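Local coordinates for protein L-Ribose isomerase (Acinetobacter, PDB 4Q0P) that probably catalyses the reversible isomerisation of L-ribose to L-ribulose at a metal-binding site inside a cupin-type beta-barrel, at residues A[72-77]-A[104-109]; A[81-86]-A[217-222]; A[117-122]-A[241-246]. All coordinates share one frame; numbering follows the deposited sequence.

Contact 1. Residues A[72-77]-A[104-109]; sequences EAMIIF and KLMIVH. With 0MK (beta-L-ribopyranose), chain C.
M74 and M106, on neighbouring antiparallel strands, bring two thioether chains together on the face that meets the bound beta-L-ribopyranose. The M74 chain starts between its own backbone N and carbonyl carbon (chi1 76°) and bends again at its last torsion, which lays methyl CE 3.6 Å from CB of M106. M106 SD in turn approaches O1 of the sugar to 3.4 Å. Alongside M106 runs I76, whose CG1 packs 3.8 Å from M106 CG and whose CD1 reaches within 3.6 Å of sugar C3, so this wall of the pocket is largely apolar. K104 flanks I76, its ammonium group turned to E215. The backbones alternate as hydrogen-bonded pairs at I75–I107 and F77–L105 around the non-hydrogen-bonded I76–M106; F77 N to L105 O, at 2.8 Å, is almost straight. On the reverse face I107 CD1 comes to the edge of the F77 ring, 4.2 Å from CE2, while CG2 of I75 lies over one ring face. The sheet face bearing I75, F77 and I107 packs on A29, A30 and W25 of helix 19-35, whereas M74 and M106 lean on F201 of strand 199-202 inside the barrel.

Contact 2. Residues A[81-86]-A[217-222]; sequences NEPAVD and STYSHE. With 0MK (beta-L-ribopyranose), chain C.
N81, at the end of a strand of the cupin barrel, grips the backbone of S220 in the loop that follows strand 211-217. Two hydrogen bonds run between one side-chain amide and one residue's peptide groups, so the amide pairs with S220 N and O much as a backbone peptide could. S220 N gives a nearly straight bond (170°) of 3.0 Å to N81 OD1, in the carbonyl plane and on a lone pair. N81 ND2 returns a longer one, 3.2 Å, to S220 O. With CG anti to the backbone N (chi1 -164°), the N81 side chain reaches out to the loop, and the paired bonds fix the rotation of its amide.

Aromatic and apolar packing uses the same amide. Its plane is only 15° from that of the Y219 ring, and OD1 sits 3.3 Å above one ring face, displaced toward the rim. P83 adds an apolar contact, its CG lying 3.6 Å from Y219 CE1, and W237 meets both Y219 and P83.

Polar links continue on the loop side toward the sugar. S220 OG is hydrogen-bonded to K122, the lysine that holds the ribopyranose, and more weakly to E222 OE1. E222, poorly ordered, forms a salt bridge with R254 through OE2; its approach to sugar O4 is long and unsettled.

Beyond P83 the chain turns to the third subunit, where D86 accepts backbone N-H groups of F152, S153 and G154 of that neighbour. The turn leading there is held locally by E82, whose OE2 takes the N-H of A84 at 2.8 Å, on the anti side of the carboxylate and out of its plane.

Contact 3. Residues A[117-122]-A[241-246]; sequences HHHGRK and HDNDFV. With CO (cobalt (II) ion), chain B; 0MK (beta-L-ribopyranose), chain C; NCO (cobalt hexammine(III)), chain G.
H117, packed against F245, and H119, hydrogen-bonded to D242, bind the cobalt(II) ion through their NE2 atoms. The bond from H117 NE2 to the metal is 2.3 Å and that from H119 NE2 is 2.2 Å; E124 and H199 also coordinate it. A water and ring oxygen O5 of beta-L-ribopyranose complete the shell, the sugar bond being the long one at 2.5 Å. K122 grips the sugar from another side, NZ donating to O4 at 2.6 Å and lying doubtfully close to O2, while its CE lies over the centre of the H119 ring.

The spacing H117, H119, E124, together with the later H199, is the metal-binding signature of the cupin fold, with H117 near the end of strand 113-118 and H119 just beyond it.

Each imidazole is oriented from behind. ND1 of H119 donates to the backbone O of D242 at 2.7 Å, a bond lying in the ring plane, and ND1 of H117 bonds to P115 O; both would help keep NE2 turned to the metal. F245 runs beside H117, its CD1 3.3 Å from H117 CB and the two rings oblique. The D242 carboxylate then shapes the loop that carries K122. OD2 takes the K122 N-H at 2.9 Å on its syn side. OD1 receives the R121 N-H, also syn, and a weaker bond from G120 N. R121 NH1 forms a salt bridge with D242 OD1 at 2.9 Å from above the carboxylate, the two planes standing 87° apart, and R121 NE is bound by E97.

Farther out, H118 and D244 pair in a short antiparallel bridge through two backbone hydrogen bonds, and a water links H118 ND1 to D244 O. The D244 side chain lies alongside the H118 ring, and its OD1 accepts from N1 and N3 of a cobalt hexammine ion.

How the contacts relate
From the N terminus, contact 1 comes first and closes a short loop between strands 73-82 and 101-108, neighbours in one sheet. Contact 2 opens on the far end of the same strand 73-82, before contact 1 has closed, and closes at the end of strand 211-217 and the loop after it, so the two cross. Contact 3 opens at the end of strand 113-118, after contact 1 is complete, and closes near the C terminus at strand 244-245 of the second sheet; it crosses contact 2 and follows contact 1 in series. Segments 217-222 and 241-246 meet through H221 O and D242 N. All three contacts touch the same sugar, placing it between the two sheets.

Contact 1. Residues A[72-77]-A[104-109]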
loop_
_atom_site.group_PDB
_atom_site.type_symbol
_atom_site.label_atom_id
_atom_site.label_comp_id
_atom_site.label_asym_id
_atom_site.label_seq_id
_atom_site.Cartn_x
_atom_site.Cartn_y
_atom_site.Cartn_z
ATOM N N GLU A 72 18.200 -19.990 11.855
ATOM C CA GLU A 72 18.525 -19.552 10.512
ATOM C C GLU A 72 17.539 -20.163 9.528
ATOM O O GLU A 72 17.611 -21.352 9.194
ATOM C CB GLU A 72 19.975 -19.937 10.189
ATOM C CG GLU A 72 20.916 -19.588 11.346
ATOM C CD GLU A 72 22.395 -19.720 11.018
ATOM O OE1 GLU A 72 22.769 -20.648 10.270
ATOM O OE2 GLU A 72 23.183 -18.893 11.532
ATOM N N ALA A 73 16.600 -19.331 9.093
ATOM C CA ALA A 73 15.565 -19.736 8.152
ATOM C C ALA A 73 14.918 -18.483 7.569
ATOM O O ALA A 73 14.890 -17.427 8.216
ATOM C CB ALA A 73 14.519 -20.581 8.861
ATOM N N MET A 74 14.391 -18.602 6.355
ATOM C CA MET A 74 13.753 -17.468 5.708
ATOM C C MET A 74 12.945 -17.917 4.511
ATOM O O MET A 74 13.010 -19.073 4.090
ATOM C CB MET A 74 14.808 -16.475 5.226
ATOM C CG MET A 74 15.534 -16.939 3.971
ATOM S SD MET A 74 16.959 -15.910 3.599
ATOM C CE MET A 74 16.150 -14.371 3.181
ATOM N N ILE A 75 12.189 -16.978 3.956
ATOM C CA ILE A 75 11.375 -17.241 2.787
ATOM C C ILE A 75 11.834 -16.278 1.708
ATOM O O ILE A 75 12.139 -15.116 1.991
ATOM C CB ILE A 75 9.875 -17.004 3.076
ATOM C CG1 ILE A 75 9.335 -18.133 3.954
ATOM C CG2 ILE A 75 9.094 -16.918 1.769
ATOM C CD1 ILE A 75 7.904 -17.951 4.356
ATOM N N ILE A 76 11.916 -16.780 0.482
ATOM C CA ILE A 76 12.317 -15.960 -0.643
ATOM C C ILE A 76 11.384 -16.203 -1.825
ATOM O O ILE A 76 11.163 -17.348 -2.225
ATOM C CB ILE A 76 13.760 -16.269 -1.095
ATOM C CG1 ILE A 76 14.747 -15.900 0.020
ATOM C CG2 ILE A 76 14.074 -15.509 -2.380
ATOM C CD1 ILE A 76 16.214 -16.108 -0.344
ATOM N N PHE A 77 10.827 -15.120 -2.363
ATOM C CA PHE A 77 9.951 -15.188 -3.524
ATOM C C PHE A 77 10.684 -14.417 -4.605
ATOM O O PHE A 77 10.782 -13.197 -4.543
ATOM C CB PHE A 77 8.605 -14.527 -3.233
ATOM C CG PHE A 77 7.766 -15.279 -2.248
ATOM C CD1 PHE A 77 7.424 -16.607 -2.482
ATOM C CD2 PHE A 77 7.299 -14.655 -1.092
ATOM C CE1 PHE A 77 6.624 -17.307 -1.577
ATOM C CE2 PHE A 77 6.494 -15.344 -0.179
ATOM C CZ PHE A 77 6.158 -16.671 -0.423
ATOM N N LYS A 104 13.905 -10.143 -5.855
ATOM C CA LYS A 104 13.196 -11.070 -4.987
ATOM C C LYS A 104 12.728 -10.379 -3.727
ATOM O O LYS A 104 13.267 -9.340 -3.331
ATOM C CB LYS A 104 14.098 -12.237 -4.595
ATOM C CG LYS A 104 15.190 -11.872 -3.579
ATOM C CD LYS A 104 16.590 -12.171 -4.125
ATOM C CE LYS A 104 16.955 -11.247 -5.280
ATOM N NZ LYS A 104 18.369 -11.452 -5.736
ATOM N N LEU A 105 11.716 -10.968 -3.102
ATOM C CA LEU A 105 11.174 -10.455 -1.862
ATOM C C LEU A 105 11.609 -11.485 -0.827
ATOM O O LEU A 105 11.447 -12.680 -1.050
ATOM C CB LEU A 105 9.644 -10.407 -1.923
ATOM C CG LEU A 105 9.041 -9.569 -0.796
ATOM C CD1 LEU A 105 9.424 -8.097 -1.052
ATOM C CD2 LEU A 105 7.516 -9.729 -0.742
ATOM N N MET A 106 12.171 -11.034 0.290
ATOM C CA MET A 106 12.623 -11.960 1.326
ATOM C C MET A 106 11.880 -11.671 2.620
ATOM O O MET A 106 11.716 -10.516 3.007
ATOM C CB MET A 106 14.143 -11.832 1.531
ATOM C CG MET A 106 14.952 -12.101 0.261
ATOM S SD MET A 106 16.762 -11.983 0.449
ATOM C CE MET A 106 16.911 -10.331 1.123
ATOM N N ILE A 107 11.419 -12.725 3.285
ATOM C CA ILE A 107 10.683 -12.548 4.527
ATOM C C ILE A 107 11.364 -13.297 5.666
ATOM O O ILE A 107 11.559 -14.512 5.599
ATOM C CB ILE A 107 9.211 -13.010 4.359
ATOM C CG1 ILE A 107 8.584 -12.268 3.171
ATOM C CG2 ILE A 107 8.420 -12.727 5.628
ATOM C CD1 ILE A 107 7.117 -12.567 2.937
ATOM N N VAL A 108 11.731 -12.544 6.699
ATOM C CA VAL A 108 12.406 -13.078 7.870
ATOM C C VAL A 108 11.603 -12.785 9.131
ATOM O O VAL A 108 11.302 -11.636 9.438
ATOM C CB VAL A 108 13.826 -12.459 8.008
ATOM C CG1 VAL A 108 14.516 -12.992 9.253
ATOM C CG2 VAL A 108 14.650 -12.783 6.769
ATOM N N HIS A 109 11.255 -13.828 9.874
ATOM C CA HIS A 109 10.481 -13.616 11.079
ATOM C C HIS A 109 11.341 -13.143 12.239
ATOM O O HIS A 109 12.567 -13.239 12.192
ATOM C CB HIS A 109 9.679 -14.877 11.419
ATOM C CG HIS A 109 8.435 -15.020 10.597
ATOM N ND1 HIS A 109 8.464 -15.279 9.242
ATOM C CD2 HIS A 109 7.128 -14.877 10.924
ATOM C CE1 HIS A 109 7.230 -15.287 8.770
ATOM N NE2 HIS A 109 6.400 -15.045 9.770
HETATM C C1 0MK C . 20.669 -13.052 -0.662
HETATM C C2 0MK C . 19.778 -13.476 -1.826
HETATM C C3 0MK C . 19.375 -14.951 -1.700
HETATM C C4 0MK C . 20.575 -15.870 -1.404
HETATM C C5 0MK C . 21.464 -15.310 -0.288
HETATM O O1 0MK C . 19.936 -13.143 0.548
HETATM O O2 0MK C . 20.457 -13.256 -3.055
HETATM O O3 0MK C . 18.745 -15.367 -2.903
HETATM O O4 0MK C . 21.341 -16.070 -2.581
HETATM O O5 0MK C . 21.808 -13.935 -0.566
HETATM O O HOH W 1 12.424 -16.455 9.228
#

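Contact 2. Residues A[81-86]-A[217-222]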
loop_
_atom_site.group_PDB
_atom_site.type_symbol
_atom_site.label_atom_id
_atom_site.label_comp_id
_atom_site.label_asym_id
_atom_site.label_seq_id
_atom_site.Cartn_x
_atom_site.Cartn_y
_atom_site.Cartn_z
ATOM N N ASN A 81 15.265 -13.361 -12.345
ATOM C CA ASN A 81 16.640 -13.838 -12.286
ATOM C C ASN A 81 17.014 -13.964 -13.749
ATOM O O ASN A 81 17.040 -15.049 -14.330
ATOM C CB ASN A 81 16.753 -15.180 -11.556
ATOM C CG ASN A 81 18.183 -15.486 -11.140
ATOM O OD1 ASN A 81 18.985 -14.578 -10.929
ATOM N ND2 ASN A 81 18.502 -16.764 -11.001
ATOM N N GLU A 82 17.261 -12.799 -14.337
ATOM C CA GLU A 82 17.595 -12.642 -15.737
ATOM C C GLU A 82 19.102 -12.636 -16.001
ATOM O O GLU A 82 19.824 -11.763 -15.522
ATOM C CB GLU A 82 16.965 -11.338 -16.239
ATOM C CG GLU A 82 17.447 -10.876 -17.593
ATOM C CD GLU A 82 17.242 -11.920 -18.669
ATOM O OE1 GLU A 82 16.162 -12.554 -18.689
ATOM O OE2 GLU A 82 18.162 -12.091 -19.499
ATOM N N PRO A 83 19.589 -13.614 -16.778
ATOM C CA PRO A 83 21.011 -13.731 -17.119
ATOM C C PRO A 83 21.567 -12.458 -17.754
ATOM O O PRO A 83 22.707 -12.070 -17.494
ATOM C CB PRO A 83 21.033 -14.906 -18.096
ATOM C CG PRO A 83 19.891 -15.755 -17.627
ATOM C CD PRO A 83 18.819 -14.733 -17.355
ATOM N N ALA A 84 20.752 -11.814 -18.586
ATOM C CA ALA A 84 21.152 -10.595 -19.289
ATOM C C ALA A 84 22.335 -10.880 -20.217
ATOM O O ALA A 84 23.242 -10.052 -20.367
ATOM C CB ALA A 84 21.516 -9.497 -18.297
ATOM N N VAL A 85 22.315 -12.058 -20.834
ATOM C CA VAL A 85 23.367 -12.471 -21.756
ATOM C C VAL A 85 23.104 -11.957 -23.173
ATOM O O VAL A 85 24.045 -11.677 -23.921
ATOM C CB VAL A 85 23.485 -14.013 -21.807
ATOM C CG1 VAL A 85 24.413 -14.430 -22.940
ATOM C CG2 VAL A 85 24.013 -14.538 -20.475
ATOM N N ASP A 86 21.830 -11.830 -23.541
ATOM C CA ASP A 86 21.469 -11.350 -24.874
ATOM C C ASP A 86 22.000 -9.944 -25.152
ATOM O O ASP A 86 21.808 -9.030 -24.348
ATOM C CB ASP A 86 19.941 -11.359 -25.058
ATOM C CG ASP A 86 19.358 -12.766 -25.093
ATOM O OD1 ASP A 86 19.268 -13.420 -24.031
ATOM O OD2 ASP A 86 18.993 -13.223 -26.197
ATOM N N SER A 217 19.658 -7.568 -7.065
ATOM C CA SER A 217 21.062 -7.936 -7.186
ATOM C C SER A 217 21.369 -8.452 -8.580
ATOM O O SER A 217 20.488 -8.527 -9.435
ATOM C CB SER A 217 21.393 -9.035 -6.176
ATOM O OG SER A 217 20.861 -10.275 -6.611
ATOM N N THR A 218 22.631 -8.798 -8.807
ATOM C CA THR A 218 23.031 -9.352 -10.087
ATOM C C THR A 218 22.547 -10.804 -10.062
ATOM O O THR A 218 22.010 -11.261 -9.044
ATOM C CB THR A 218 24.567 -9.271 -10.276
ATOM O OG1 THR A 218 25.233 -9.840 -9.141
ATOM C CG2 THR A 218 24.999 -7.818 -10.422
ATOM N N TYR A 219 22.730 -11.522 -11.166
ATOM C CA TYR A 219 22.267 -12.903 -11.273
ATOM C C TYR A 219 22.600 -13.761 -10.059
ATOM O O TYR A 219 23.686 -13.664 -9.495
ATOM C CB TYR A 219 22.851 -13.556 -12.527
ATOM C CG TYR A 219 22.162 -14.840 -12.927
ATOM C CD1 TYR A 219 20.962 -14.815 -13.644
ATOM C CD2 TYR A 219 22.709 -16.080 -12.603
ATOM C CE1 TYR A 219 20.326 -15.995 -14.034
ATOM C CE2 TYR A 219 22.081 -17.270 -12.989
ATOM C CZ TYR A 219 20.891 -17.215 -13.705
ATOM O OH TYR A 219 20.277 -18.380 -14.103
ATOM N N SER A 220 21.662 -14.621 -9.680
ATOM C CA SER A 220 21.849 -15.499 -8.538
ATOM C C SER A 220 22.097 -16.929 -9.011
ATOM O O SER A 220 21.171 -17.627 -9.426
ATOM C CB SER A 220 20.617 -15.445 -7.631
ATOM O OG SER A 220 20.794 -16.249 -6.476
ATOM N N HIS A 221 23.356 -17.350 -8.957
ATOM C CA HIS A 221 23.755 -18.693 -9.375
ATOM C C HIS A 221 23.432 -19.700 -8.277
ATOM O O HIS A 221 24.136 -19.777 -7.271
ATOM C CB HIS A 221 25.254 -18.719 -9.672
ATOM C CG HIS A 221 25.675 -17.750 -10.730
ATOM N ND1 HIS A 221 25.544 -18.014 -12.077
ATOM C CD2 HIS A 221 26.192 -16.501 -10.641
ATOM C CE1 HIS A 221 25.964 -16.970 -12.771
ATOM N NE2 HIS A 221 26.361 -16.038 -11.923
ATOM N N GLU A 222 22.371 -20.476 -8.476
ATOM C CA GLU A 222 21.965 -21.461 -7.484
ATOM C C GLU A 222 21.429 -22.744 -8.108
ATOM O O GLU A 222 20.284 -22.797 -8.556
ATOM C CB GLU A 222 20.899 -20.863 -6.560
ATOM C CG GLU A 222 21.365 -19.639 -5.793
ATOM C CD GLU A 222 20.258 -18.998 -4.970
ATOM O OE1 GLU A 222 19.307 -18.446 -5.568
ATOM O OE2 GLU A 222 20.340 -19.048 -3.723
HETATM C C1 0MK C . 20.669 -13.052 -0.662
HETATM C C2 0MK C . 19.778 -13.476 -1.826
HETATM C C3 0MK C . 19.375 -14.951 -1.700
HETATM C C4 0MK C . 20.575 -15.870 -1.404
HETATM C C5 0MK C . 21.464 -15.310 -0.288
HETATM O O1 0MK C . 19.936 -13.143 0.548
HETATM O O2 0MK C . 20.457 -13.256 -3.055
HETATM O O3 0MK C . 18.745 -15.367 -2.903
HETATM O O4 0MK C . 21.341 -16.070 -2.581
HETATM O O5 0MK C . 21.808 -13.935 -0.566
#

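Contact 3. Residues A[117-122]-A[241-246]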
loop_
_atom_site.group_PDB
_atom_site.type_symbol
_atom_site.label_atom_id
_atom_site.label_comp_id
_atom_site.label_asym_id
_atom_site.label_seq_id
_atom_site.Cartn_x
_atom_site.Cartn_y
_atom_site.Cartn_z
ATOM N N HIS A 117 27.333 -15.423 5.075
ATOM C CA HIS A 117 27.720 -15.985 3.792
ATOM C C HIS A 117 28.269 -14.888 2.893
ATOM O O HIS A 117 28.213 -13.709 3.239
ATOM C CB HIS A 117 26.505 -16.627 3.110
ATOM C CG HIS A 117 25.458 -15.640 2.689
ATOM N ND1 HIS A 117 24.613 -15.018 3.584
ATOM C CD2 HIS A 117 25.140 -15.144 1.470
ATOM C CE1 HIS A 117 23.822 -14.182 2.935
ATOM N NE2 HIS A 117 24.120 -14.240 1.651
ATOM N N HIS A 118 28.807 -15.278 1.745
ATOM C CA HIS A 118 29.304 -14.305 0.792
ATOM C C HIS A 118 29.187 -14.873 -0.612
ATOM O O HIS A 118 29.018 -16.078 -0.797
ATOM C CB HIS A 118 30.757 -13.896 1.105
ATOM C CG HIS A 118 31.795 -14.830 0.563
ATOM N ND1 HIS A 118 32.143 -16.006 1.192
ATOM C CD2 HIS A 118 32.565 -14.754 -0.548
ATOM C CE1 HIS A 118 33.084 -16.614 0.492
ATOM N NE2 HIS A 118 33.358 -15.876 -0.569
ATOM N N HIS A 119 29.253 -13.998 -1.600
ATOM C CA HIS A 119 29.149 -14.413 -2.988
ATOM C C HIS A 119 30.377 -13.900 -3.718
ATOM O O HIS A 119 30.845 -12.793 -3.458
ATOM C CB HIS A 119 27.902 -13.807 -3.634
ATOM C CG HIS A 119 26.672 -13.918 -2.789
ATOM N ND1 HIS A 119 26.018 -15.114 -2.576
ATOM C CD2 HIS A 119 25.997 -12.988 -2.074
ATOM C CE1 HIS A 119 24.994 -14.914 -1.767
ATOM N NE2 HIS A 119 24.957 -13.632 -1.447
ATOM N N GLY A 120 30.902 -14.704 -4.632
ATOM C CA GLY A 120 32.057 -14.260 -5.379
ATOM C C GLY A 120 31.620 -13.392 -6.543
ATOM O O GLY A 120 32.355 -12.499 -6.973
ATOM N N ARG A 121 30.404 -13.629 -7.037
ATOM C CA ARG A 121 29.898 -12.887 -8.192
ATOM C C ARG A 121 28.751 -11.919 -7.927
ATOM O O ARG A 121 28.718 -10.817 -8.483
ATOM C CB ARG A 121 29.461 -13.881 -9.268
ATOM C CG ARG A 121 30.443 -15.024 -9.463
ATOM C CD ARG A 121 29.878 -16.098 -10.372
ATOM N NE ARG A 121 30.774 -17.245 -10.505
ATOM C CZ ARG A 121 31.084 -18.075 -9.512
ATOM N NH1 ARG A 121 30.570 -17.892 -8.300
ATOM N NH2 ARG A 121 31.905 -19.094 -9.730
ATOM N N LYS A 122 27.818 -12.321 -7.075
ATOM C CA LYS A 122 26.645 -11.500 -6.795
ATOM C C LYS A 122 26.784 -10.304 -5.864
ATOM O O LYS A 122 27.237 -10.427 -4.720
ATOM C CB LYS A 122 25.509 -12.388 -6.282
ATOM C CG LYS A 122 24.201 -11.650 -6.061
ATOM C CD LYS A 122 23.054 -12.620 -5.826
ATOM C CE LYS A 122 23.246 -13.395 -4.540
ATOM N NZ LYS A 122 22.208 -14.446 -4.383
ATOM N N HIS A 241 27.833 -22.439 -8.541
ATOM C CA HIS A 241 27.295 -22.035 -7.247
ATOM C C HIS A 241 27.970 -20.742 -6.812
ATOM O O HIS A 241 29.181 -20.579 -6.985
ATOM C CB HIS A 241 27.531 -23.128 -6.202
ATOM C CG HIS A 241 26.874 -22.852 -4.883
ATOM N ND1 HIS A 241 25.554 -22.466 -4.776
ATOM C CD2 HIS A 241 27.347 -22.927 -3.617
ATOM C CE1 HIS A 241 25.243 -22.316 -3.502
ATOM N NE2 HIS A 241 26.313 -22.590 -2.776
ATOM N N ASP A 242 27.188 -19.826 -6.248
ATOM C CA ASP A 242 27.723 -18.540 -5.821
ATOM C C ASP A 242 27.269 -18.116 -4.422
ATOM O O ASP A 242 27.376 -16.942 -4.055
ATOM C CB ASP A 242 27.349 -17.471 -6.858
ATOM C CG ASP A 242 28.030 -16.140 -6.604
ATOM O OD1 ASP A 242 29.266 -16.115 -6.406
ATOM O OD2 ASP A 242 27.327 -15.108 -6.613
ATOM N N ASN A 243 26.755 -19.063 -3.644
ATOM C CA ASN A 243 26.329 -18.759 -2.280
ATOM C C ASN A 243 27.213 -19.539 -1.312
ATOM O O ASN A 243 26.980 -20.719 -1.060
ATOM C CB ASN A 243 24.861 -19.134 -2.056
ATOM C CG ASN A 243 23.915 -18.390 -2.979
ATOM O OD1 ASN A 243 24.164 -17.246 -3.362
ATOM N ND2 ASN A 243 22.809 -19.034 -3.328
ATOM N N ASP A 244 28.230 -18.870 -0.776
ATOM C CA ASP A 244 29.174 -19.495 0.150
ATOM C C ASP A 244 28.839 -19.169 1.607
ATOM O O ASP A 244 29.115 -18.067 2.087
ATOM C CB ASP A 244 30.594 -19.008 -0.162
ATOM C CG ASP A 244 31.669 -19.832 0.532
ATOM O OD1 ASP A 244 31.499 -20.172 1.724
ATOM O OD2 ASP A 244 32.695 -20.126 -0.116
ATOM N N PHE A 245 28.253 -20.129 2.311
ATOM C CA PHE A 245 27.901 -19.917 3.709
ATOM C C PHE A 245 29.075 -20.256 4.622
ATOM O O PHE A 245 29.786 -21.235 4.392
ATOM C CB PHE A 245 26.666 -20.754 4.066
ATOM C CG PHE A 245 25.394 -20.234 3.452
ATOM C CD1 PHE A 245 24.680 -19.211 4.065
ATOM C CD2 PHE A 245 24.949 -20.720 2.226
ATOM C CE1 PHE A 245 23.539 -18.672 3.464
ATOM C CE2 PHE A 245 23.811 -20.188 1.615
ATOM C CZ PHE A 245 23.106 -19.163 2.236
ATOM N N VAL A 246 29.280 -19.428 5.645
ATOM C CA VAL A 246 30.371 -19.629 6.592
ATOM C C VAL A 246 30.208 -20.956 7.321
ATOM O O VAL A 246 31.173 -21.694 7.510
ATOM C CB VAL A 246 30.427 -18.492 7.635
ATOM C CG1 VAL A 246 31.581 -18.721 8.599
ATOM C CG2 VAL A 246 30.589 -17.154 6.938
HETATM CO CO CO B . 23.766 -12.624 0.092
HETATM C C1 0MK C . 20.669 -13.052 -0.662
HETATM C C2 0MK C . 19.778 -13.476 -1.826
HETATM C C3 0MK C . 19.375 -14.951 -1.700
HETATM C C4 0MK C . 20.575 -15.870 -1.404
HETATM C C5 0MK C . 21.464 -15.310 -0.288
HETATM O O1 0MK C . 19.936 -13.143 0.548
HETATM O O2 0MK C . 20.457 -13.256 -3.055
HETATM O O3 0MK C . 18.745 -15.367 -2.903
HETATM O O4 0MK C . 21.341 -16.070 -2.581
HETATM O O5 0MK C . 21.808 -13.935 -0.566
HETATM CO CO NCO G . 33.094 -23.299 3.801
HETATM N N1 NCO G . 32.064 -23.135 2.323
HETATM N N2 NCO G . 33.320 -25.058 3.445
HETATM N N3 NCO G . 32.866 -21.536 4.156
HETATM N N4 NCO G . 31.623 -23.689 4.783
HETATM N N5 NCO G . 34.563 -22.910 2.821
HETATM N N6 NCO G . 34.122 -23.464 5.282
HETATM O O HOH W 2 31.398 -17.498 3.381
HETATM O O HOH W 3 22.234 -11.738 1.397
#